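Local coordinates for protein FI20010p1 (Drosophila melanogaster, PDB 7CFB) that probably acts in piRNA amplification and gene silencing, as the first extended Tudor module of Krimper, in a pathway where methylated Aub helps assemble the amplification complex, at residues A156-L161 / N186-A191; T48-V53 / I179-N184. One frame throughout, in Å; residues are numbered along the deposited sequence.

Contact 1: A156-L161 / N186-A191; sequences AIRCDL and NSTLVA
Arg158 and Leu189 open a parallel ladder of three backbone hydrogen bonds. Leu189 N gives its hydrogen to Arg158 O at 3.0 Å, bent to 138° at the hydrogen. Asp160 then uses both its N and its O on the same partner strand. Asp160 N reaches Leu189 O at 2.7 Å, nearly straight at 170°, and Asp160 O accepts from Ala191 N at 3.1 Å. CA-H...O contacts fill in between, such as Leu161 CA to Ala191 O at 3.2 Å.

On the buried face, the chi1 of -171° swings Cys159 SG away from its own N, and SG lies 3.6 Å from Ala191 CB and also against Leu189 CB. Ile157 CG2 crosses the leucine fork at an angle, 3.8 Å from Leu189 CG. Arg158 CB meets Thr188 CG2, while the guanidinium goes elsewhere, to a salt bridge with Asp61. Thr188 OG1 and Ser187 OG are satisfied by Asn185.

The two strands form the parallel pair of a five-stranded mixed sheet, consistent with the OB-like part of an extended Tudor module. Strand 64-67 pairs with the far edge of 157-161, and strand 176-184 with that of 189-194. Tyr34 of helix 30-36 bonds Arg158 N and Ser187 O.

Contact 2: T48-V53 / I179-N184; sequences TIVTAV and IRVHEN
Ile179 meets Val50 in an antiparallel hydrogen-bonded pair. Ile179 N donates to Val50 O and Val50 N donates to Ile179 O, both at 3.0 Å. Ile179 O also receives a CA-H...O contact from Ile49 CA at 3.3 Å. With chi1 at 52°, Ile179 CG1 sits between its own backbone N and carbonyl carbon, comes to 4.0 Å from Val50 CG2 and also lies against Val50 O. The Ile179 side chain also touches Ala191 of strand 189-194.

Arg180 is paired with Ile49 without direct hydrogen bonds between them. Their side chains run side by side on the exposed face. The methyl Ile49 CD1 sits over one face of the guanidinium, 3.9 Å from Arg180 NH1.

Val181 returns to the buried face. Val181 N donates to Thr48 O at 3.0 Å, almost straight at 171° and nearly in line with the carbonyl. Val181 CG2 touches both Thr48 O and Val50 CG1, each at 3.7 Å.

His182 turns its ring edge back to its own strand, and ND1 makes a weak bond to Arg180 O. With Glu183 it forms a classic beta bulge opposite Val190. Asn184 ends the segment, its ND2 bonded to Phe44 O and Met41 O.

The chemistry is divided by face. Ile179, Val50 and Val181 make an apolar layer inside, with Phe44 packed on Val50. Outside, one methyl of Ile49 lies over one guanidinium face, and Arg180 has no charged partner across the contact. The pairing therefore rests chiefly on main-chain bonds and aliphatic packing.

In the fold
Both contacts belong to one mixed sheet, in which strands 189-194 and 176-184 are neighbours. A probable hydrogen bond from Val190 N to Glu183 O joins them directly, and Leu189 CD2 packs on Asn184 CG. Contact 1 is parallel and contact 2 antiparallel. Their centres are about 9 Å apart. Each is partly buried, with an apolar inner face and a mixed outer one. The centre of contact 1 lies about 14 Å from that of the chain, against 19 Å for contact 2. Arg158 reaches outside contact 1 to Asp61, whereas Arg180 is exposed beside Ile49. Contact 2 pairs the two ends of the strand order and closes the sheet on itself, consistent with an OB-fold barrel.

Contact 1: A156-L161 / N186-A191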
# COMPACT_ATOMS: atom_id res chain seq x y z
N ALA A 156 1.02 1.23 5.26
CA ALA A 156 0.88 2.66 4.91
C ALA A 156 -0.00 3.43 5.89
O ALA A 156 -1.17 3.19 5.94
CB ALA A 156 0.43 2.80 3.49
N ILE A 157 0.60 4.38 6.57
CA ILE A 157 -0.11 5.24 7.56
C ILE A 157 -0.30 6.64 6.97
O ILE A 157 0.66 7.24 6.58
CB ILE A 157 0.62 5.29 8.90
CG1 ILE A 157 0.94 3.90 9.45
CG2 ILE A 157 -0.18 6.11 9.88
CD1 ILE A 157 -0.26 3.07 9.68
N ARG A 158 -1.54 7.11 6.94
CA ARG A 158 -1.87 8.44 6.39
C ARG A 158 -1.17 9.49 7.25
O ARG A 158 -1.17 9.37 8.44
CB ARG A 158 -3.38 8.62 6.33
CG ARG A 158 -3.86 9.80 5.52
CD ARG A 158 -5.33 9.74 5.17
NE ARG A 158 -5.72 11.08 4.78
CZ ARG A 158 -5.96 11.49 3.55
NH1 ARG A 158 -6.28 12.75 3.33
NH2 ARG A 158 -5.88 10.66 2.53
N CYS A 159 -0.58 10.47 6.59
CA CYS A 159 0.22 11.49 7.27
C CYS A 159 0.08 12.85 6.60
O CYS A 159 0.34 12.96 5.42
CB CYS A 159 1.67 11.04 7.16
SG CYS A 159 2.82 12.01 8.14
N ASP A 160 -0.26 13.86 7.39
CA ASP A 160 -0.29 15.25 6.91
C ASP A 160 1.11 15.78 7.15
O ASP A 160 1.49 15.91 8.29
CB ASP A 160 -1.41 16.02 7.63
CG ASP A 160 -1.41 17.52 7.39
OD1 ASP A 160 -0.56 17.99 6.64
OD2 ASP A 160 -2.25 18.18 7.96
N LEU A 161 1.88 15.99 6.10
CA LEU A 161 3.26 16.51 6.26
C LEU A 161 3.19 18.03 6.28
O LEU A 161 2.59 18.58 5.40
CB LEU A 161 4.15 16.02 5.12
CG LEU A 161 4.60 14.56 5.18
CD1 LEU A 161 5.31 14.17 3.92
CD2 LEU A 161 5.48 14.28 6.37
N ASN A 186 -4.38 8.31 16.14
CA ASN A 186 -4.62 6.85 16.00
C ASN A 186 -5.26 6.47 14.67
O ASN A 186 -5.69 5.34 14.55
CB ASN A 186 -5.14 6.18 17.26
CG ASN A 186 -4.27 6.50 18.45
OD1 ASN A 186 -3.10 6.14 18.49
ND2 ASN A 186 -4.85 7.21 19.39
N SER A 187 -5.47 7.39 13.75
CA SER A 187 -5.81 6.88 12.42
C SER A 187 -4.84 7.55 11.45
O SER A 187 -4.39 6.92 10.54
CB SER A 187 -7.23 7.14 12.10
OG SER A 187 -7.54 8.50 12.31
N THR A 188 -4.47 8.78 11.76
CA THR A 188 -3.61 9.59 10.88
C THR A 188 -2.54 10.31 11.69
O THR A 188 -2.65 10.39 12.88
CB THR A 188 -4.39 10.63 10.06
OG1 THR A 188 -4.76 11.72 10.88
CG2 THR A 188 -5.63 10.09 9.39
N LEU A 189 -1.57 10.85 11.00
CA LEU A 189 -0.45 11.52 11.67
C LEU A 189 -0.29 12.94 11.16
O LEU A 189 -0.62 13.23 10.03
CB LEU A 189 0.85 10.79 11.33
CG LEU A 189 0.98 9.31 11.66
CD1 LEU A 189 2.33 8.80 11.21
CD2 LEU A 189 0.79 9.06 13.14
N VAL A 190 0.20 13.79 12.04
CA VAL A 190 0.67 15.12 11.62
C VAL A 190 2.15 15.06 11.91
O VAL A 190 2.50 14.93 13.05
CB VAL A 190 -0.05 16.26 12.36
CG1 VAL A 190 0.62 17.58 12.09
CG2 VAL A 190 -1.52 16.31 12.01
N ALA A 191 2.96 15.08 10.88
CA ALA A 191 4.42 14.95 11.04
C ALA A 191 5.16 15.94 10.14
O ALA A 191 4.67 16.30 9.12
CB ALA A 191 4.84 13.55 10.73

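Contact 2: T48-V53 / I179-N184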
# COMPACT_ATOMS: atom_id res chain seq x y z
N THR A 48 8.22 12.66 19.09
CA THR A 48 9.41 11.84 18.85
C THR A 48 9.83 11.96 17.38
O THR A 48 9.02 12.39 16.59
CB THR A 48 8.98 10.44 19.29
OG1 THR A 48 9.51 10.05 20.54
CG2 THR A 48 9.04 9.39 18.22
N ILE A 49 11.07 11.64 17.06
CA ILE A 49 11.49 11.60 15.65
C ILE A 49 11.59 10.12 15.28
O ILE A 49 12.24 9.42 16.01
CB ILE A 49 12.82 12.32 15.43
CG1 ILE A 49 12.79 13.76 15.93
CG2 ILE A 49 13.24 12.25 13.98
CD1 ILE A 49 14.10 14.43 15.85
N VAL A 50 10.96 9.70 14.20
CA VAL A 50 10.99 8.27 13.80
C VAL A 50 11.46 8.13 12.36
O VAL A 50 11.26 9.04 11.57
CB VAL A 50 9.62 7.59 14.02
CG1 VAL A 50 8.78 8.30 15.05
CG2 VAL A 50 8.85 7.44 12.74
N THR A 51 12.08 7.00 12.07
CA THR A 51 12.54 6.63 10.73
C THR A 51 11.44 5.80 10.06
O THR A 51 10.96 4.84 10.67
CB THR A 51 13.85 5.85 10.81
OG1 THR A 51 14.74 6.61 11.62
CG2 THR A 51 14.48 5.62 9.45
N ALA A 52 11.02 6.22 8.88
CA ALA A 52 9.99 5.50 8.12
C ALA A 52 10.20 5.75 6.63
O ALA A 52 10.80 6.72 6.28
CB ALA A 52 8.63 5.96 8.53
N VAL A 53 9.74 4.81 5.84
CA VAL A 53 9.76 4.93 4.36
C VAL A 53 8.64 5.88 3.96
O VAL A 53 7.59 5.75 4.49
CB VAL A 53 9.53 3.56 3.71
CG1 VAL A 53 9.35 3.68 2.22
CG2 VAL A 53 10.63 2.60 4.06
N ILE A 179 10.86 11.77 10.49
CA ILE A 179 9.73 12.70 10.67
C ILE A 179 9.54 13.01 12.16
O ILE A 179 9.67 12.11 12.94
CB ILE A 179 8.42 12.12 10.09
CG1 ILE A 179 8.15 10.72 10.62
CG2 ILE A 179 8.41 12.17 8.57
CD1 ILE A 179 6.73 10.32 10.54
N ARG A 180 9.31 14.28 12.48
CA ARG A 180 8.95 14.66 13.86
C ARG A 180 7.44 14.48 13.93
O ARG A 180 6.76 15.18 13.24
CB ARG A 180 9.25 16.11 14.23
CG ARG A 180 10.47 16.71 13.59
CD ARG A 180 10.74 18.08 14.17
NE ARG A 180 12.12 18.43 13.95
CZ ARG A 180 13.04 18.39 14.89
NH1 ARG A 180 12.70 18.06 16.11
NH2 ARG A 180 14.28 18.72 14.60
N VAL A 181 6.97 13.60 14.78
CA VAL A 181 5.52 13.34 14.89
C VAL A 181 4.88 14.39 15.80
O VAL A 181 5.15 14.38 16.95
CB VAL A 181 5.33 11.91 15.42
CG1 VAL A 181 3.90 11.45 15.41
CG2 VAL A 181 6.22 10.94 14.68
N HIS A 182 4.18 15.34 15.22
CA HIS A 182 3.43 16.34 16.01
C HIS A 182 2.19 15.71 16.64
O HIS A 182 1.94 15.96 17.78
CB HIS A 182 3.01 17.53 15.16
CG HIS A 182 4.10 18.46 14.76
ND1 HIS A 182 5.26 18.03 14.19
CD2 HIS A 182 4.19 19.80 14.81
CE1 HIS A 182 6.03 19.04 13.94
NE2 HIS A 182 5.39 20.13 14.30
N GLU A 183 1.40 15.00 15.86
CA GLU A 183 0.19 14.40 16.43
C GLU A 183 -0.01 13.00 15.89
O GLU A 183 0.25 12.75 14.74
CB GLU A 183 -1.07 15.16 16.06
CG GLU A 183 -1.04 16.62 16.41
CD GLU A 183 -2.17 17.44 15.84
OE1 GLU A 183 -3.29 16.93 15.77
OE2 GLU A 183 -1.92 18.56 15.47
N ASN A 184 -0.50 12.14 16.75
CA ASN A 184 -0.90 10.78 16.38
C ASN A 184 -2.28 10.59 16.98
O ASN A 184 -2.38 10.26 18.11
CB ASN A 184 0.13 9.73 16.81
CG ASN A 184 -0.24 8.34 16.39
OD1 ASN A 184 -1.39 8.06 16.14
ND2 ASN A 184 0.73 7.46 16.29